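PDB 6D9N: organic hydroperoxide resistance protein from Elizabethkingia anophelis NUHP1, which probably detoxifies organic hydroperoxides by reducing them, as in other members of the OsmC/Ohr family. Local coordinates for residues M56-G61 with A88-G93; S68-V73 with A108-V113. All blocks are in the same frame, centred on the assembly; numbering follows the deposited sequence.

Contact 1 of 2, residues M56-G61 with A88-G93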
ATOM      1  N   MET B  56      -3.250   7.737   0.342  1.00  7.88           N
ATOM      2  CA  MET B  56      -4.627   7.267   0.367  1.00  8.20           C
ATOM      3  C   MET B  56      -4.717   5.815  -0.083  1.00  7.80           C
ATOM      4  O   MET B  56      -5.503   5.025   0.472  1.00  8.17           O
ATOM      5  CB  MET B  56      -5.462   8.180  -0.540  1.00  8.87           C
ATOM      6  CG  MET B  56      -6.963   7.863  -0.470  1.00  9.83           C
ATOM      7  SD  MET B  56      -7.917   8.797  -1.685  1.00 10.55           S
ATOM      8  CE  MET B  56      -7.601  10.503  -1.160  1.00 12.49           C
ATOM      9  N   LEU B  57      -3.921   5.435  -1.078  1.00  7.66           N
ATOM     10  CA  LEU B  57      -3.881   4.036  -1.498  1.00  7.47           C
ATOM     11  C   LEU B  57      -3.341   3.151  -0.381  1.00  7.03           C
ATOM     12  O   LEU B  57      -3.790   2.008  -0.219  1.00  7.67           O
ATOM     13  CB  LEU B  57      -3.044   3.893  -2.777  1.00  7.99           C
ATOM     14  CG  LEU B  57      -3.718   4.424  -4.035  1.00 10.87           C
ATOM     15  CD1 LEU B  57      -2.683   4.636  -5.158  1.00 11.73           C
ATOM     16  CD2 LEU B  57      -4.836   3.517  -4.484  1.00 13.93           C
ATOM     17  N   PHE B  58      -2.375   3.652   0.388  1.00  7.36           N
ATOM     18  CA  PHE B  58      -1.865   2.885   1.515  1.00  7.83           C
ATOM     19  C   PHE B  58      -2.909   2.711   2.608  1.00  7.64           C
ATOM     20  O   PHE B  58      -3.048   1.612   3.172  1.00  7.68           O
ATOM     21  CB  PHE B  58      -0.595   3.545   2.080  1.00  7.82           C
ATOM     22  CG  PHE B  58       0.212   2.599   2.946  1.00  8.68           C
ATOM     23  CD1 PHE B  58       0.901   1.526   2.387  1.00 11.27           C
ATOM     24  CD2 PHE B  58       0.301   2.784   4.309  1.00 10.49           C
ATOM     25  CE1 PHE B  58       1.624   0.623   3.176  1.00 13.10           C
ATOM     26  CE2 PHE B  58       1.047   1.884   5.092  1.00 11.68           C
ATOM     27  CZ  PHE B  58       1.714   0.842   4.512  1.00 12.14           C
ATOM     28  N   ALA B  59      -3.655   3.769   2.913  1.00  7.74           N
ATOM     29  CA  ALA B  59      -4.736   3.668   3.897  1.00  8.02           C
ATOM     30  C   ALA B  59      -5.801   2.687   3.427  1.00  8.09           C
ATOM     31  O   ALA B  59      -6.290   1.852   4.208  1.00  8.15           O
ATOM     32  CB  ALA B  59      -5.360   5.040   4.117  1.00  9.29           C
ATOM     33  N   ALA B  60      -6.193   2.773   2.147  1.00  7.35           N
ATOM     34  CA  ALA B  60      -7.197   1.871   1.598  1.00  7.97           C
ATOM     35  C   ALA B  60      -6.702   0.426   1.625  1.00  7.65           C
ATOM     36  O   ALA B  60      -7.420  -0.497   2.068  1.00  8.23           O
ATOM     37  CB  ALA B  60      -7.546   2.314   0.184  1.00  8.95           C
ATOM     38  N   GLY B  61      -5.463   0.214   1.170  1.00  7.78           N
ATOM     39  CA  GLY B  61      -4.919  -1.134   1.146  1.00  7.42           C
ATOM     40  C   GLY B  61      -4.743  -1.715   2.537  1.00  6.77           C
ATOM     41  O   GLY B  61      -5.006  -2.903   2.748  1.00  7.89           O
ATOM     42  N   ALA B  88      -7.933   2.862   8.772  1.00  8.79           N
ATOM     43  CA  ALA B  88      -6.497   3.150   8.749  1.00  9.51           C
ATOM     44  C   ALA B  88      -6.322   4.621   8.435  1.00  9.84           C
ATOM     45  O   ALA B  88      -6.876   5.098   7.439  1.00 10.93           O
ATOM     46  CB  ALA B  88      -5.766   2.336   7.692  1.00 10.03           C
ATOM     47  N   LYS B  89      -5.603   5.330   9.299  1.00  9.91           N
ATOM     48  CA  LYS B  89      -5.246   6.721   9.086  1.00 10.79           C
ATOM     49  C   LYS B  89      -3.736   6.793   8.858  1.00  9.93           C
ATOM     50  O   LYS B  89      -2.947   6.380   9.719  1.00 10.83           O
ATOM     51  CB  LYS B  89      -5.632   7.523  10.323  1.00 12.26           C
ATOM     52  N   VAL B  90      -3.333   7.330   7.708  1.00 10.09           N
ATOM     53  CA  VAL B  90      -1.936   7.337   7.293  1.00 10.12           C
ATOM     54  C   VAL B  90      -1.451   8.769   7.211  1.00 10.70           C
ATOM     55  O   VAL B  90      -2.065   9.601   6.524  1.00 12.18           O
ATOM     56  CB  VAL B  90      -1.805   6.671   5.908  1.00 10.77           C
ATOM     57  CG1 VAL B  90      -0.373   6.828   5.349  1.00 11.71           C
ATOM     58  CG2 VAL B  90      -2.223   5.201   6.026  1.00 11.20           C
ATOM     59  N   GLY B  91      -0.346   9.053   7.881  1.00 11.10           N
ATOM     60  CA  GLY B  91       0.297  10.354   7.824  1.00 10.75           C
ATOM     61  C   GLY B  91       1.631  10.229   7.111  1.00 10.71           C
ATOM     62  O   GLY B  91       2.271   9.181   7.147  1.00 11.85           O
ATOM     63  N   ILE B  92       2.065  11.333   6.500  1.00 11.52           N
ATOM     64  CA  ILE B  92       3.364  11.429   5.848  1.00 11.19           C
ATOM     65  C   ILE B  92       4.089  12.648   6.393  1.00 11.51           C
ATOM     66  O   ILE B  92       3.477  13.697   6.623  1.00 12.73           O
ATOM     67  CB  ILE B  92       3.234  11.490   4.300  1.00 12.26           C
ATOM     68  CG1 ILE B  92       4.615  11.570   3.621  1.00 12.70           C
ATOM     69  CG2 ILE B  92       2.333  12.646   3.827  1.00 12.40           C
ATOM     70  CD1 ILE B  92       4.663  11.625   2.123  1.00 14.71           C
ATOM     71  N   GLY B  93       5.399  12.505   6.580  1.00 12.20           N
ATOM     72  CA  GLY B  93       6.211  13.647   6.958  1.00 13.89           C
ATOM     73  C   GLY B  93       7.647  13.416   6.562  1.00 14.45           C
ATOM     74  O   GLY B  93       8.000  12.380   6.008  1.00 14.21           O
TER
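The carbonyl oxygen A59 O has the methyl group of A88 against it, with CB 3.6 Å away, and is also hydrogen-bonded to S63 OG one turn further along the helix. That hydroxyl bonds to A60 O as well, so it serves two successive carbonyls of the preceding turn. No hydrogen bond joins 56-61 to 88-93. The exchange with A88 is reciprocal: A59 CB lies 3.7 Å from A88 O, so each alanine methyl rests on the other residue's carbonyl oxygen.

V90 fills the next position on the same strand face. Its CG1 is anti to the backbone N (chi1 172°), which leaves CG2 as the branch directed at the helix. This methyl packs on the backbone of A59, 3.6 Å from CA, and is 3.7 Å from A59 CB. It also meets the F58 ring at its edge, near the ring plane, 3.9 Å from CD2. The two side chains cross at about a right angle, F58 extending with CG anti to its own N (chi1 -162°).

The ring also packs on L102 and V104 of the neighbouring strand 100-109, and meets Y131 of its own chain with the planes inclined by about 35° and Y131 of the second subunit edge-to-face. A bound thiocyanate, probably from the crystallisation liquor, lies about 6 Å from the F58 side chain. Strand 85-94 pairs antiparallel with a strand of the second subunit; a long helix against a sheet shared in this way is consistent with the intertwined OsmC/Ohr dimer.

With its touching residues all buried, the joint depends on methyl groups, an aromatic edge and carbonyl oxygens. The small A59 and A88 side chains let the backbones come close, their CA atoms 5.2 Å apart, without any hydrogen bond between the two segments.

Contact 2 of 2, residues S68-V73 with A108-V113; sequences SALNLV and ANIPGV
Where strand 100-109 ends and the chain enters the type II beta turn of I110-V113, A108 and I110 lie over the flank of helix 54-77 and meet one residue of 68-73, L70. The leucine reaches across with CG anti to its backbone N (chi1 180°), and its two terminal methyls divide the work. CD1 meets I110 CD1 tip to tip at 3.9 Å. CD2 touches I110 CG1 at 4.1 Å and, equally far off, the methyl CB of A108. The isoleucine answers with an extended chain, CG1 anti to the carbonyl carbon and CD1 carried out toward the helix. The contact is wholly apolar, and no hydrogen bond joins the segments; with the nearest CA atoms, those of L70 and A108, 8.8 Å apart, the side chains alone span the distance.

Other parts of the fold close round this joint. A108 also packs on I122 of helix 115-128, which receives V73 from helix 54-77 at L121 and K124, while T81 meets I110 and T84 meets L70. Backbone bonds to T144 and S146 tie A108 to strand 141-146, so L70 packs where the sheet and both helices converge.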
ATOM      1  N   SER B  68      -9.444  -8.118   5.967  1.00  8.01           N
ATOM      2  CA  SER B  68      -9.439  -9.453   5.375  1.00  9.23           C
ATOM      3  C   SER B  68      -8.775 -10.465   6.308  1.00  8.26           C
ATOM      4  O   SER B  68      -9.311 -11.559   6.553  1.00  8.71           O
ATOM      5  CB  SER B  68      -8.702  -9.401   4.039  1.00 10.47           C
ATOM      6  OG  SER B  68      -8.675 -10.693   3.472  1.00 11.19           O
ATOM      7  N   ALA B  69      -7.630 -10.101   6.884  1.00  8.12           N
ATOM      8  CA  ALA B  69      -6.924 -10.988   7.808  1.00  8.58           C
ATOM      9  C   ALA B  69      -7.766 -11.244   9.047  1.00  8.28           C
ATOM     10  O   ALA B  69      -7.865 -12.380   9.521  1.00  8.60           O
ATOM     11  CB  ALA B  69      -5.586 -10.348   8.197  1.00  8.60           C
ATOM     12  N   LEU B  70      -8.416 -10.200   9.577  1.00  8.09           N
ATOM     13  CA  LEU B  70      -9.282 -10.337  10.743  1.00  8.35           C
ATOM     14  C   LEU B  70     -10.418 -11.314  10.465  1.00  7.74           C
ATOM     15  O   LEU B  70     -10.744 -12.156  11.307  1.00  8.37           O
ATOM     16  CB  LEU B  70      -9.780  -8.939  11.095  1.00  8.14           C
ATOM     17  CG  LEU B  70     -10.716  -8.879  12.302  1.00  9.48           C
ATOM     18  CD1 LEU B  70     -10.048  -9.420  13.552  1.00 11.19           C
ATOM     19  CD2 LEU B  70     -11.133  -7.431  12.482  1.00 10.21           C
ATOM     20  N   ASN B  71     -11.038 -11.218   9.286  1.00  8.86           N
ATOM     21  CA  ASN B  71     -12.124 -12.136   8.961  1.00  9.56           C
ATOM     22  C   ASN B  71     -11.619 -13.552   8.768  1.00  9.31           C
ATOM     23  O   ASN B  71     -12.316 -14.506   9.158  1.00 10.16           O
ATOM     24  CB  ASN B  71     -12.940 -11.588   7.800  1.00 10.32           C
ATOM     25  CG  ASN B  71     -13.914 -10.553   8.273  1.00 11.53           C
ATOM     26  OD1 ASN B  71     -15.073 -10.865   8.537  1.00 13.76           O
ATOM     27  ND2 ASN B  71     -13.440  -9.357   8.529  1.00 12.04           N
ATOM     28  N   LEU B  72     -10.412 -13.733   8.229  1.00  9.07           N
ATOM     29  CA  LEU B  72      -9.869 -15.087   8.142  1.00 10.07           C
ATOM     30  C   LEU B  72      -9.670 -15.686   9.531  1.00  9.48           C
ATOM     31  O   LEU B  72      -9.977 -16.868   9.777  1.00 10.72           O
ATOM     32  CB  LEU B  72      -8.565 -15.044   7.351  1.00 12.19           C
ATOM     33  CG  LEU B  72      -7.933 -16.409   7.120  1.00 14.53           C
ATOM     34  CD1 LEU B  72      -8.893 -17.422   6.428  1.00 17.14           C
ATOM     35  CD2 LEU B  72      -6.651 -16.194   6.297  1.00 15.52           C
ATOM     36  N   VAL B  73      -9.131 -14.888  10.448  1.00  9.08           N
ATOM     37  CA  VAL B  73      -8.913 -15.349  11.819  1.00  9.27           C
ATOM     38  C   VAL B  73     -10.244 -15.698  12.490  1.00  8.79           C
ATOM     39  O   VAL B  73     -10.369 -16.724  13.160  1.00 10.04           O
ATOM     40  CB  VAL B  73      -8.128 -14.273  12.596  1.00 11.21           C
ATOM     41  CG1 VAL B  73      -8.119 -14.537  14.113  1.00 12.63           C
ATOM     42  CG2 VAL B  73      -6.710 -14.164  12.070  1.00 11.82           C
ATOM     43  N   ALA B 108      -9.835  -1.428  14.711  1.00  9.29           N
ATOM     44  CA  ALA B 108     -10.793  -2.449  14.301  1.00  9.45           C
ATOM     45  C   ALA B 108     -11.981  -2.419  15.245  1.00  9.48           C
ATOM     46  O   ALA B 108     -11.808  -2.255  16.460  1.00 11.01           O
ATOM     47  CB  ALA B 108     -10.184  -3.860  14.326  1.00 10.81           C
ATOM     48  N   ASN B 109     -13.165  -2.639  14.683  1.00  9.36           N
ATOM     49  CA  ASN B 109     -14.360  -2.848  15.488  1.00  9.14           C
ATOM     50  C   ASN B 109     -14.940  -4.222  15.196  1.00  8.90           C
ATOM     51  O   ASN B 109     -15.162  -4.573  14.031  1.00  9.20           O
ATOM     52  CB  ASN B 109     -15.425  -1.786  15.240  1.00 10.12           C
ATOM     53  CG  ASN B 109     -16.579  -1.935  16.202  1.00 10.26           C
ATOM     54  OD1 ASN B 109     -16.450  -1.630  17.379  1.00 11.00           O
ATOM     55  ND2 ASN B 109     -17.696  -2.444  15.727  1.00 10.89           N
ATOM     56  N   ILE B 110     -15.231  -4.966  16.257  1.00  8.93           N
ATOM     57  CA  ILE B 110     -15.746  -6.338  16.136  1.00  9.30           C
ATOM     58  C   ILE B 110     -17.007  -6.428  16.982  1.00  9.22           C
ATOM     59  O   ILE B 110     -16.920  -6.603  18.215  1.00 10.23           O
ATOM     60  CB  ILE B 110     -14.706  -7.379  16.592  1.00  9.20           C
ATOM     61  CG1 ILE B 110     -13.354  -7.160  15.909  1.00  9.67           C
ATOM     62  CG2 ILE B 110     -15.244  -8.798  16.325  1.00  9.89           C
ATOM     63  CD1 ILE B 110     -12.212  -8.007  16.501  1.00 10.78           C
ATOM     64  N   PRO B 111     -18.197  -6.304  16.389  1.00  9.25           N
ATOM     65  CA  PRO B 111     -19.419  -6.374  17.200  1.00 10.07           C
ATOM     66  C   PRO B 111     -19.630  -7.773  17.742  1.00 10.51           C
ATOM     67  O   PRO B 111     -19.302  -8.772  17.094  1.00 10.90           O
ATOM     68  CB  PRO B 111     -20.533  -6.061  16.192  1.00 11.14           C
ATOM     69  CG  PRO B 111     -19.836  -5.405  15.026  1.00 10.53           C
ATOM     70  CD  PRO B 111     -18.478  -6.040  14.957  1.00  9.99           C
ATOM     71  N   GLY B 112     -20.215  -7.850  18.942  1.00 11.20           N
ATOM     72  CA  GLY B 112     -20.743  -9.094  19.475  1.00 12.52           C
ATOM     73  C   GLY B 112     -19.759  -9.978  20.190  1.00 13.07           C
ATOM     74  O   GLY B 112     -20.129 -11.111  20.545  1.00 15.31           O
ATOM     75  N   VAL B 113     -18.547  -9.514  20.451  1.00 11.84           N
ATOM     76  CA  VAL B 113     -17.566 -10.296  21.183  1.00 11.45           C
ATOM     77  C   VAL B 113     -17.163  -9.538  22.438  1.00 10.76           C
ATOM     78  O   VAL B 113     -17.416  -8.337  22.575  1.00 12.35           O
ATOM     79  CB  VAL B 113     -16.327 -10.615  20.324  1.00 11.87           C
ATOM     80  CG1 VAL B 113     -16.725 -11.318  19.051  1.00 13.09           C
ATOM     81  CG2 VAL B 113     -15.526  -9.328  19.980  1.00 11.99           C
TER

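In the fold
From the N terminus, the chain forms the antiparallel sheet of strands 11-20, 25-29 and 35-38 before entering helix 54-77, which supplies the first segment of both contacts. Contact 1 closes a loop of 26 residues when strand 85-94 returns over the early part of the helix. Contact 2 closes one of 34 when strand 100-109 ends beside a later part. The segments alternate along the chain, so the two loops cross rather than nest. Their centres are 20 Å apart and they do not touch. Neighbouring strands of one mixed sheet are thus fastened to one long helix at separate points, contact 1 toward the dimer partner and contact 2 toward helix 115-128.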